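Local structure of ADP/ATP-dependent NAD(P)H-hydrate dehydratase (Bacillus subtilis, 3RPZ) at residues Y99-Q110 with C126-A136. The protein probably repairs damaged nicotinamide cofactors, dehydrating hydrated NADH or NADPH back to the normal coenzyme at the expense of ADP or ATP. Residues are numbered along the deposited sequence; the frame is centred on the assembly and turned at random.
Sequences YRAIAIGPGLPQ and CPVILDAGALA. With NPW (beta-6-hydroxy-1,4,5,6-tetrahydronicotinamide adenine dinucleotide phosphate), chain D.
I102 CG1 and CD1 cover C126 SG, CD1 at 3.7 Å. The sulfur sits between its own backbone N and carbonyl carbon (chi1 61°), which turns it to I102. I102 shares its sheet face with V128. I104 and L130 point to this face too, and both pack on helix 112-121. On the other face, A103 CB rests on I129 CB at 4.0 Å, with I129 CD1 closing over it. I129 continues to helix 217-231. Strands 101-104 and 128-130 run parallel, and helix 112-121 between them makes a beta-alpha-beta unit. I102 and I104 alternate with P127, I129 and D131 in four backbone hydrogen bonds. Beyond the strands, the type II turn G105-L108 meets A132 and G133. G105 O accepts from L108 N and G133 N on opposite faces of its plane; the G133 bond, 3.2 Å, comes in 43° above that plane. G107 N donates to O2B of the bound hydrated NADPH at 3.0 Å, and A132 CB touches the same oxygen. P106 crosses D131 at about a right angle, CG 3.6 Å from OD2. That carboxylate is hydrogen-bonded to T222 and lies near the bound magnesium ion.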
# COMPACT_ATOMS: atom_id res chain seq x y z
N TYR A 99 19.41 -23.56 -0.60
CA TYR A 99 18.78 -22.55 -1.45
C TYR A 99 19.15 -22.78 -2.91
O TYR A 99 20.26 -23.28 -3.24
CB TYR A 99 19.21 -21.13 -1.01
CG TYR A 99 18.71 -20.81 0.36
CD1 TYR A 99 17.37 -20.53 0.58
CD2 TYR A 99 19.55 -20.84 1.46
CE1 TYR A 99 16.87 -20.26 1.81
CE2 TYR A 99 19.06 -20.57 2.69
CZ TYR A 99 17.71 -20.31 2.88
OH TYR A 99 17.19 -20.01 4.14
N ARG A 100 18.23 -22.43 -3.80
CA ARG A 100 18.46 -22.48 -5.24
C ARG A 100 19.47 -21.43 -5.73
O ARG A 100 20.19 -21.65 -6.67
CB ARG A 100 17.12 -22.43 -5.98
CG ARG A 100 17.22 -22.40 -7.48
CD ARG A 100 17.32 -23.72 -8.16
NE ARG A 100 16.40 -24.76 -7.73
CZ ARG A 100 15.27 -25.09 -8.34
NH1 ARG A 100 14.57 -26.09 -7.87
NH2 ARG A 100 14.81 -24.41 -9.37
N ALA A 101 19.46 -20.28 -5.08
CA ALA A 101 20.31 -19.14 -5.41
C ALA A 101 20.28 -18.20 -4.21
O ALA A 101 19.27 -18.19 -3.47
CB ALA A 101 19.83 -18.41 -6.67
N ILE A 102 21.31 -17.39 -4.03
CA ILE A 102 21.43 -16.47 -2.89
C ILE A 102 21.91 -15.12 -3.43
O ILE A 102 22.84 -15.10 -4.25
CB ILE A 102 22.43 -16.99 -1.84
CG1 ILE A 102 22.00 -18.37 -1.36
CG2 ILE A 102 22.61 -15.97 -0.70
CD1 ILE A 102 23.01 -19.05 -0.42
N ALA A 103 21.35 -14.02 -2.95
CA ALA A 103 21.89 -12.70 -3.18
C ALA A 103 22.17 -12.03 -1.87
O ALA A 103 21.40 -12.15 -0.93
CB ALA A 103 20.92 -11.84 -3.99
N ILE A 104 23.27 -11.27 -1.82
CA ILE A 104 23.66 -10.52 -0.63
C ILE A 104 24.13 -9.12 -1.02
O ILE A 104 24.80 -8.96 -2.03
CB ILE A 104 24.76 -11.25 0.21
CG1 ILE A 104 25.12 -10.48 1.47
CG2 ILE A 104 25.92 -11.57 -0.56
CD1 ILE A 104 25.78 -11.28 2.67
N GLY A 105 23.71 -8.11 -0.26
CA GLY A 105 24.34 -6.80 -0.33
C GLY A 105 23.47 -5.56 -0.37
O GLY A 105 23.90 -4.54 0.14
N PRO A 106 22.34 -5.59 -1.12
CA PRO A 106 21.57 -4.34 -1.22
C PRO A 106 21.18 -3.76 0.12
O PRO A 106 20.64 -4.47 0.94
CB PRO A 106 20.39 -4.72 -2.11
CG PRO A 106 20.87 -5.90 -2.92
CD PRO A 106 21.76 -6.66 -1.95
N GLY A 107 21.50 -2.50 0.35
CA GLY A 107 21.21 -1.86 1.65
C GLY A 107 21.93 -2.38 2.84
O GLY A 107 21.54 -2.13 3.97
N LEU A 108 23.02 -3.12 2.62
CA LEU A 108 23.86 -3.59 3.72
C LEU A 108 25.06 -2.67 3.84
O LEU A 108 25.63 -2.28 2.84
CB LEU A 108 24.36 -5.05 3.50
CG LEU A 108 23.25 -6.09 3.38
CD1 LEU A 108 23.93 -7.48 3.43
CD2 LEU A 108 22.24 -5.97 4.50
N PRO A 109 25.48 -2.36 5.06
CA PRO A 109 26.70 -1.57 5.24
C PRO A 109 27.90 -2.34 4.71
O PRO A 109 27.93 -3.58 4.72
CB PRO A 109 26.83 -1.47 6.75
CG PRO A 109 26.16 -2.58 7.26
CD PRO A 109 24.95 -2.83 6.34
N GLN A 110 28.89 -1.62 4.21
CA GLN A 110 30.05 -2.22 3.58
C GLN A 110 31.07 -2.52 4.65
O GLN A 110 32.08 -1.83 4.82
CB GLN A 110 30.63 -1.32 2.44
CG GLN A 110 31.43 -2.14 1.41
CD GLN A 110 32.85 -2.44 1.82
OE1 GLN A 110 33.22 -3.61 2.18
NE2 GLN A 110 33.65 -1.42 1.81
N CYS A 126 25.32 -23.22 -4.86
CA CYS A 126 24.33 -22.54 -5.66
C CYS A 126 24.97 -21.25 -6.21
O CYS A 126 26.00 -20.81 -5.73
CB CYS A 126 23.09 -22.18 -4.83
SG CYS A 126 23.44 -21.07 -3.44
N PRO A 127 24.39 -20.68 -7.26
CA PRO A 127 24.80 -19.35 -7.71
C PRO A 127 24.61 -18.34 -6.57
O PRO A 127 23.62 -18.41 -5.80
CB PRO A 127 23.85 -19.03 -8.82
CG PRO A 127 23.24 -20.32 -9.21
CD PRO A 127 23.26 -21.21 -8.04
N VAL A 128 25.52 -17.39 -6.52
CA VAL A 128 25.52 -16.32 -5.51
C VAL A 128 25.73 -15.01 -6.21
O VAL A 128 26.65 -14.88 -7.04
CB VAL A 128 26.60 -16.57 -4.45
CG1 VAL A 128 26.74 -15.34 -3.50
CG2 VAL A 128 26.28 -17.84 -3.65
N ILE A 129 24.90 -14.02 -5.89
CA ILE A 129 25.05 -12.65 -6.37
C ILE A 129 25.53 -11.77 -5.24
O ILE A 129 25.01 -11.83 -4.12
CB ILE A 129 23.69 -12.07 -6.80
CG1 ILE A 129 23.03 -12.93 -7.89
CG2 ILE A 129 23.80 -10.61 -7.22
CD1 ILE A 129 21.47 -12.80 -7.88
N LEU A 130 26.56 -11.00 -5.51
CA LEU A 130 27.09 -10.01 -4.58
C LEU A 130 26.88 -8.64 -5.18
O LEU A 130 27.27 -8.37 -6.33
CB LEU A 130 28.58 -10.18 -4.27
CG LEU A 130 28.99 -11.58 -3.83
CD1 LEU A 130 30.50 -11.60 -3.52
CD2 LEU A 130 28.20 -12.12 -2.68
N ASP A 131 26.29 -7.74 -4.41
CA ASP A 131 25.97 -6.39 -4.82
C ASP A 131 26.27 -5.42 -3.70
O ASP A 131 26.30 -5.81 -2.54
CB ASP A 131 24.47 -6.28 -5.20
CG ASP A 131 24.08 -4.97 -5.80
OD1 ASP A 131 24.91 -4.32 -6.46
OD2 ASP A 131 22.90 -4.58 -5.56
N ALA A 132 26.42 -4.16 -4.05
CA ALA A 132 26.29 -3.07 -3.05
C ALA A 132 27.24 -3.26 -1.86
O ALA A 132 28.44 -3.31 -2.07
CB ALA A 132 24.80 -2.91 -2.66
N GLY A 133 26.72 -3.34 -0.64
CA GLY A 133 27.58 -3.45 0.53
C GLY A 133 28.38 -4.72 0.63
O GLY A 133 29.29 -4.78 1.44
N ALA A 134 28.04 -5.74 -0.17
CA ALA A 134 28.83 -6.97 -0.26
C ALA A 134 29.95 -6.91 -1.26
O ALA A 134 30.73 -7.89 -1.37
CB ALA A 134 27.95 -8.18 -0.56
N LEU A 135 30.08 -5.83 -2.04
CA LEU A 135 31.18 -5.66 -2.96
C LEU A 135 32.39 -5.01 -2.28
O LEU A 135 32.28 -3.94 -1.69
CB LEU A 135 30.73 -4.87 -4.17
CG LEU A 135 29.74 -5.60 -5.07
CD1 LEU A 135 29.19 -4.66 -6.19
CD2 LEU A 135 30.28 -6.90 -5.72
N ALA A 136 33.54 -5.67 -2.37
CA ALA A 136 34.79 -5.22 -1.78
C ALA A 136 35.93 -5.71 -2.65
O ALA A 136 35.75 -6.55 -3.51
CB ALA A 136 34.93 -5.82 -0.34
P NPW D . 29.61 10.43 -8.79
O1 NPW D . 29.93 10.85 -7.37
O2 NPW D . 28.20 10.58 -9.26
O3 NPW D . 30.60 10.98 -9.84
PA NPW D . 27.81 4.57 -3.60
PB NPW D . 25.01 3.79 -3.80
C1A NPW D . 29.72 6.53 -8.61
C1B NPW D . 22.08 1.34 -1.04
N1C NPW D . 20.88 1.90 -1.60
N1D NPW D . 29.28 6.42 -13.69
C2A NPW D . 29.29 7.90 -8.08
O2A NPW D . 29.97 8.85 -8.87
C2B NPW D . 22.84 0.37 -1.96
O2B NPW D . 22.21 -0.88 -2.06
C2C NPW D . 19.72 1.90 -1.01
C2D NPW D . 30.16 7.06 -12.91
C3A NPW D . 29.75 7.86 -6.64
O3A NPW D . 31.16 8.13 -6.50
C3B NPW D . 24.18 0.34 -1.20
O3B NPW D . 24.04 -0.60 -0.13
C3C NPW D . 18.57 2.45 -1.27
N3D NPW D . 30.24 7.06 -11.57
C4B NPW D . 24.28 1.77 -0.65
O4B NPW D . 22.97 2.40 -0.77
C4C NPW D . 18.53 3.35 -2.50
C4D NPW D . 29.29 6.28 -11.04
O4D NPW D . 29.55 5.66 -7.48
C4E NPW D . 29.50 6.40 -6.29
C5A NPW D . 28.29 5.59 -11.76
C5B NPW D . 25.30 2.64 -1.40
O5B NPW D . 25.11 2.51 -2.81
C5C NPW D . 19.94 3.82 -2.82
C5E NPW D . 28.11 6.18 -5.68
O5E NPW D . 28.07 4.87 -5.13
C6C NPW D . 20.93 2.62 -2.91
O6C NPW D . 20.62 1.72 -3.97
C6D NPW D . 28.28 5.66 -13.19
N6D NPW D . 27.42 5.06 -14.01
N7A NPW D . 27.40 4.91 -10.95
C7C NPW D . 17.37 2.19 -0.53
N7C NPW D . 16.24 2.78 -0.92
O7C NPW D . 17.40 1.46 0.49
C8A NPW D . 27.85 5.20 -9.67
N9A NPW D . 29.01 6.02 -9.78
OA1 NPW D . 28.42 5.57 -2.71
OA2 NPW D . 28.23 3.18 -3.57
OA3 NPW D . 26.22 4.75 -3.40
OB1 NPW D . 25.12 3.23 -5.14
OB2 NPW D . 23.81 4.61 -3.46